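Local coordinates for protein phosphotransferase system, HPr-related proteins (PDB 3LNW) that probably serves as the general, non-sugar-specific phosphocarrier of the bacterial phosphoenolpyruvate-dependent sugar phosphotransferase system, at residues V4-K9 with A76-I81; V35-K40 with M51-S56. All coordinates share one frame; numbering follows the deposited sequence.

Overall arrangement
From the N terminus the chain runs up edge strand 2-7, which supplies segment 4-9 of contact 1, passes through helix 16-26 and reaches strand 32-37, whose end, with the turn after it, forms segment 35-40 of contact 2. Contact 2 closes a short loop: the chain enters strand 40-43, then helix 47-53, whose C-terminal part packs back on the hairpin. Strand 60-66 then fills the middle of the sheet, and helix 70-82 returns to the first strand in contact 1, closing nearly the whole chain. The small loop thus sits wholly within the large one. Both contacts rest on the same four-stranded antiparallel sheet and meet where Ile8 packs on Val55.

Contact 1 of 2, residues V4-K9 with A76-I81; sequences VTIEIK and ALVDLI
Ile6 and Ile81 reach toward each other tip to tip, joining edge strand 2-7 to the C-terminal helix 70-82 in the open-faced beta-sandwich of HPr proteins, where helices pack on one face of an antiparallel sheet. Strand 4-7 and helix 76-81 run nearly parallel, their axes 14° apart and 10.0 Å at closest approach. No hydrogen bond crosses; the joint is made of aliphatic branches. Ile6 holds CG1 opposite its backbone N (chi1 -164°) and keeps the chain extended beyond it, which carries CD1 out to the helix, 3.9 Å from CG2 of Ile81. The same methyl reaches Val78 more loosely, and the shorter CG2 branch of Ile6 meets Ile81 CD1 at 4.0 Å. With CG1 of Ile81 turned opposite its carbonyl carbon (chi1 -67°), the two branches spread and both serve Ile6. Ile8, just past the strand, packs across Ile81, though the placing of its terminal methyl is doubtful. Leu63 of the neighbouring strand 60-66 also touches Ile81, tying the helix to a second strand. Glu7 points away from the helix, and its OE2 forms a salt bridge with Lys9 NZ, the hydrogen bond within it weak. At the strand's earlier end the contact finishes with two valine methyls, Val4 CG1 lying 4.2 Å from Val78 CG2.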
loop_
_atom_site.group_PDB
_atom_site.type_symbol
_atom_site.label_atom_id
_atom_site.label_comp_id
_atom_site.label_asym_id
_atom_site.label_seq_id
_atom_site.Cartn_x
_atom_site.Cartn_y
_atom_site.Cartn_z
ATOM N N VAL A 4 -7.317 -3.213 -5.910
ATOM C CA VAL A 4 -6.544 -4.422 -6.180
ATOM C C VAL A 4 -6.308 -5.235 -4.911
ATOM O O VAL A 4 -5.947 -4.683 -3.877
ATOM C CB VAL A 4 -5.177 -4.093 -6.828
ATOM C CG1 VAL A 4 -4.264 -5.312 -6.804
ATOM C CG2 VAL A 4 -5.372 -3.599 -8.250
ATOM N N THR A 5 -6.519 -6.545 -4.996
ATOM C CA THR A 5 -6.206 -7.434 -3.888
ATOM C C THR A 5 -4.817 -8.031 -4.098
ATOM O O THR A 5 -4.523 -8.573 -5.156
ATOM C CB THR A 5 -7.225 -8.567 -3.778
ATOM O OG1 THR A 5 -8.542 -8.022 -3.634
ATOM C CG2 THR A 5 -6.911 -9.432 -2.583
ATOM N N ILE A 6 -3.949 -7.910 -3.103
ATOM C CA ILE A 6 -2.575 -8.354 -3.281
ATOM C C ILE A 6 -1.916 -8.833 -1.994
ATOM O O ILE A 6 -2.213 -8.343 -0.905
ATOM C CB ILE A 6 -1.705 -7.245 -3.898
ATOM C CG1 ILE A 6 -0.401 -7.835 -4.441
ATOM C CG2 ILE A 6 -1.436 -6.149 -2.880
ATOM C CD1 ILE A 6 0.396 -6.884 -5.309
ATOM N N GLU A 7 -1.008 -9.790 -2.144
ATOM C CA GLU A 7 -0.255 -10.348 -1.036
ATOM C C GLU A 7 1.106 -9.687 -0.954
ATOM O O GLU A 7 1.815 -9.571 -1.963
ATOM C CB GLU A 7 -0.078 -11.855 -1.231
ATOM C CG GLU A 7 0.844 -12.509 -0.223
ATOM C CD GLU A 7 1.207 -13.932 -0.593
ATOM O OE1 GLU A 7 0.846 -14.379 -1.703
ATOM O OE2 GLU A 7 1.862 -14.604 0.227
ATOM N N ILE A 8 1.333 -9.207 0.216
ATOM C CA ILE A 8 2.588 -8.529 0.539
ATOM C C ILE A 8 3.644 -9.609 0.821
ATOM O O ILE A 8 3.417 -10.507 1.618
ATOM C CB ILE A 8 2.463 -7.477 1.739
ATOM C CG1 ILE A 8 1.373 -6.390 1.435
ATOM C CG2 ILE A 8 3.908 -7.138 2.277
ATOM C CD1 ILE A 8 1.504 -5.556 0.259
ATOM N N LYS A 9 4.845 -10.021 0.087
ATOM C CA LYS A 9 5.715 -11.187 0.249
ATOM C C LYS A 9 7.094 -10.849 0.813
ATOM O O LYS A 9 7.920 -11.733 1.012
ATOM C CB LYS A 9 5.829 -11.951 -1.076
ATOM C CG LYS A 9 4.479 -12.295 -1.665
ATOM C CD LYS A 9 4.626 -13.205 -2.853
ATOM C CE LYS A 9 5.405 -14.453 -2.462
ATOM N NZ LYS A 9 4.720 -15.217 -1.381
ATOM N N ALA A 76 1.752 1.765 -9.571
ATOM C CA ALA A 76 3.015 2.070 -8.897
ATOM C C ALA A 76 3.211 1.239 -7.638
ATOM O O ALA A 76 4.302 0.736 -7.375
ATOM C CB ALA A 76 3.098 3.552 -8.567
ATOM N N LEU A 77 2.150 1.100 -6.856
ATOM C CA LEU A 77 2.219 0.341 -5.615
ATOM C C LEU A 77 2.358 -1.153 -5.881
ATOM O O LEU A 77 3.097 -1.849 -5.188
ATOM C CB LEU A 77 0.987 0.620 -4.752
ATOM C CG LEU A 77 0.907 2.057 -4.236
ATOM C CD1 LEU A 77 -0.438 2.325 -3.582
ATOM C CD2 LEU A 77 2.059 2.339 -3.279
ATOM N N VAL A 78 1.643 -1.635 -6.889
ATOM C CA VAL A 78 1.700 -3.038 -7.273
ATOM C C VAL A 78 3.106 -3.424 -7.723
ATOM O O VAL A 78 3.666 -4.418 -7.256
ATOM C CB VAL A 78 0.687 -3.357 -8.397
ATOM C CG1 VAL A 78 0.950 -4.737 -8.978
ATOM C CG2 VAL A 78 -0.737 -3.256 -7.872
ATOM N N ASP A 79 3.673 -2.634 -8.629
ATOM C CA ASP A 79 5.023 -2.885 -9.122
ATOM C C ASP A 79 6.032 -2.882 -7.976
ATOM O O ASP A 79 6.971 -3.674 -7.964
ATOM C CB ASP A 79 5.413 -1.851 -10.184
ATOM C CG ASP A 79 4.596 -1.983 -11.456
ATOM O OD1 ASP A 79 3.894 -3.001 -11.613
ATOM O OD2 ASP A 79 4.657 -1.070 -12.305
ATOM N N LEU A 80 5.829 -1.989 -7.011
ATOM C CA LEU A 80 6.721 -1.881 -5.864
ATOM C C LEU A 80 6.624 -3.126 -4.991
ATOM O O LEU A 80 7.632 -3.681 -4.559
ATOM C CB LEU A 80 6.380 -0.635 -5.046
ATOM C CG LEU A 80 7.305 -0.313 -3.870
ATOM C CD1 LEU A 80 8.716 -0.024 -4.357
ATOM C CD2 LEU A 80 6.771 0.859 -3.070
ATOM N N ILE A 81 5.397 -3.563 -4.738
ATOM C CA ILE A 81 5.153 -4.736 -3.912
ATOM C C ILE A 81 5.658 -6.017 -4.571
ATOM O O ILE A 81 6.218 -6.887 -3.905
ATOM C CB ILE A 81 3.654 -4.886 -3.587
ATOM C CG1 ILE A 81 3.192 -3.746 -2.677
ATOM C CG2 ILE A 81 3.379 -6.228 -2.937
ATOM C CD1 ILE A 81 1.711 -3.779 -2.351
#

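Contact 2 of 2, residues V35-K40 with M51-S56; sequences VEKDNK and MSLGVS
Leu53 pushes its forked end against Val35, Lys37 and Lys40, packing the C-terminal part of the short helix 47-53 against the beta-hairpin of strands 32-37 and 40-43. This is the HPr fold, and here its short middle helix is fastened to one margin of the sheet. Apolar packing does most of the work. The two methyls of Leu53 divide the hairpin between them: CD2 goes to Val35, 3.6 Å from CG1, while CD1 goes to Lys40, against CB and CG. Between them Leu53 CG rests on Lys37 CB at 3.7 Å. Val42 from strand 40-43 also touches this leucine. An alanine in place of Leu53 would probably open a gap between the hairpin and the helix, leaving Val35 and the lysine stems without their shared partner.

The lysines contribute their aliphatic stems. With CG anti to the backbone N (chi1 167°) and the chain extended to CE, the stem of Lys37 passes beside the carbonyls of Leu53 and Gly54; its CD sits 3.9 Å from Val55 CG2, the two side chains lying alongside one another and pointing opposite ways. Only at chi4 does it bend, and the ammonium group makes a weak hydrogen bond to Asn59 and a long ion pair with Asp38.

Backbone bonds shape both partners without crossing between them. A type II' turn from Lys37 to Lys40 closes the hairpin, while Gly54, with positive phi, takes the chain out of the helix; its N bonds Met51 O. Carbonyls of this exit face the lysine stem: Lys37 CE lies 3.4 Å from Gly54 O, and Lys37 CD lies 3.3 Å from Leu53 O.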
loop_
_atom_site.group_PDB
_atom_site.type_symbol
_atom_site.label_atom_id
_atom_site.label_comp_id
_atom_site.label_asym_id
_atom_site.label_seq_id
_atom_site.Cartn_x
_atom_site.Cartn_y
_atom_site.Cartn_z
ATOM N N VAL A 35 -5.442 1.382 2.229
ATOM C CA VAL A 35 -5.055 -0.012 2.384
ATOM C C VAL A 35 -5.972 -0.667 3.397
ATOM O O VAL A 35 -6.159 -0.161 4.502
ATOM C CB VAL A 35 -3.604 -0.168 2.854
ATOM C CG1 VAL A 35 -3.212 -1.640 2.875
ATOM C CG2 VAL A 35 -2.674 0.622 1.954
ATOM N N GLU A 36 -6.553 -1.793 3.001
ATOM C CA GLU A 36 -7.445 -2.541 3.872
ATOM C C GLU A 36 -6.876 -3.926 4.175
ATOM O O GLU A 36 -6.413 -4.614 3.281
ATOM C CB GLU A 36 -8.840 -2.647 3.245
ATOM C CG GLU A 36 -9.804 -3.534 4.013
ATOM C CD GLU A 36 -11.192 -3.521 3.410
ATOM O OE1 GLU A 36 -11.488 -2.594 2.626
ATOM O OE2 GLU A 36 -11.985 -4.439 3.713
ATOM N N LYS A 37 -6.901 -4.321 5.442
ATOM C CA LYS A 37 -6.467 -5.653 5.847
ATOM C C LYS A 37 -7.454 -6.217 6.835
ATOM O O LYS A 37 -7.810 -5.534 7.691
ATOM C CB LYS A 37 -5.145 -5.554 6.591
ATOM C CG LYS A 37 -4.777 -6.822 7.322
ATOM C CD LYS A 37 -3.383 -6.775 7.905
ATOM C CE LYS A 37 -3.239 -7.733 9.065
ATOM N NZ LYS A 37 -3.525 -9.138 8.666
ATOM N N ASP A 38 -7.925 -7.438 6.775
ATOM C CA ASP A 38 -9.074 -7.774 7.647
ATOM C C ASP A 38 -10.274 -6.841 7.346
ATOM O O ASP A 38 -10.861 -6.887 6.266
ATOM C CB ASP A 38 -8.855 -7.947 9.155
ATOM C CG ASP A 38 -7.662 -8.821 9.445
ATOM O OD1 ASP A 38 -7.487 -9.830 8.720
ATOM O OD2 ASP A 38 -6.893 -8.505 10.373
ATOM N N ASN A 39 -10.623 -5.987 8.301
ATOM C CA ASN A 39 -11.788 -5.115 8.149
ATOM C C ASN A 39 -11.417 -3.649 8.295
ATOM O O ASN A 39 -12.276 -2.760 8.275
ATOM C CB ASN A 39 -12.836 -5.433 9.205
ATOM C CG ASN A 39 -14.185 -5.661 8.604
ATOM O OD1 ASN A 39 -14.349 -5.543 7.387
ATOM N ND2 ASN A 39 -15.171 -5.975 9.439
ATOM N N LYS A 40 -10.122 -3.401 8.424
ATOM C CA LYS A 40 -9.625 -2.090 8.799
ATOM C C LYS A 40 -9.034 -1.387 7.602
ATOM O O LYS A 40 -8.015 -1.813 7.082
ATOM C CB LYS A 40 -8.558 -2.241 9.895
ATOM C CG LYS A 40 -7.808 -0.966 10.291
ATOM C CD LYS A 40 -8.483 -0.266 11.439
ATOM C CE LYS A 40 -7.572 0.707 12.180
ATOM N NZ LYS A 40 -8.323 1.839 12.787
ATOM N N MET A 51 1.090 1.409 10.093
ATOM C CA MET A 51 1.576 0.692 11.264
ATOM C C MET A 51 0.426 0.014 12.000
ATOM O O MET A 51 0.537 -1.137 12.422
ATOM C CB MET A 51 2.316 1.643 12.205
ATOM C CG MET A 51 3.636 2.172 11.666
ATOM S SD MET A 51 4.925 0.912 11.515
ATOM C CE MET A 51 4.804 0.528 9.776
ATOM N N SER A 52 -0.686 0.727 12.135
ATOM C CA SER A 52 -1.835 0.220 12.877
ATOM C C SER A 52 -2.454 -1.002 12.211
ATOM O O SER A 52 -3.163 -1.779 12.852
ATOM C CB SER A 52 -2.893 1.313 13.039
ATOM O OG SER A 52 -3.577 1.545 11.823
ATOM N N LEU A 53 -2.183 -1.168 10.924
ATOM C CA LEU A 53 -2.755 -2.267 10.164
ATOM C C LEU A 53 -2.033 -3.570 10.489
ATOM O O LEU A 53 -2.598 -4.655 10.357
ATOM C CB LEU A 53 -2.681 -1.962 8.667
ATOM C CG LEU A 53 -3.896 -2.352 7.828
ATOM C CD1 LEU A 53 -5.168 -1.918 8.515
ATOM C CD2 LEU A 53 -3.803 -1.741 6.443
ATOM N N GLY A 54 -0.783 -3.452 10.922
ATOM C CA GLY A 54 0.013 -4.611 11.280
ATOM C C GLY A 54 0.126 -5.606 10.144
ATOM O O GLY A 54 -0.240 -6.772 10.287
ATOM N N VAL A 55 0.638 -5.145 9.008
ATOM C CA VAL A 55 0.765 -6.001 7.841
ATOM C C VAL A 55 2.107 -6.720 7.825
ATOM O O VAL A 55 3.160 -6.095 7.691
ATOM C CB VAL A 55 0.593 -5.208 6.539
ATOM C CG1 VAL A 55 0.473 -6.160 5.352
ATOM C CG2 VAL A 55 -0.629 -4.318 6.630
ATOM N N SER A 56 2.054 -8.039 7.965
ATOM C CA SER A 56 3.253 -8.860 7.982
ATOM C C SER A 56 3.422 -9.606 6.664
ATOM O O SER A 56 2.548 -9.565 5.800
ATOM C CB SER A 56 3.188 -9.855 9.135
ATOM O OG SER A 56 2.956 -9.186 10.360
#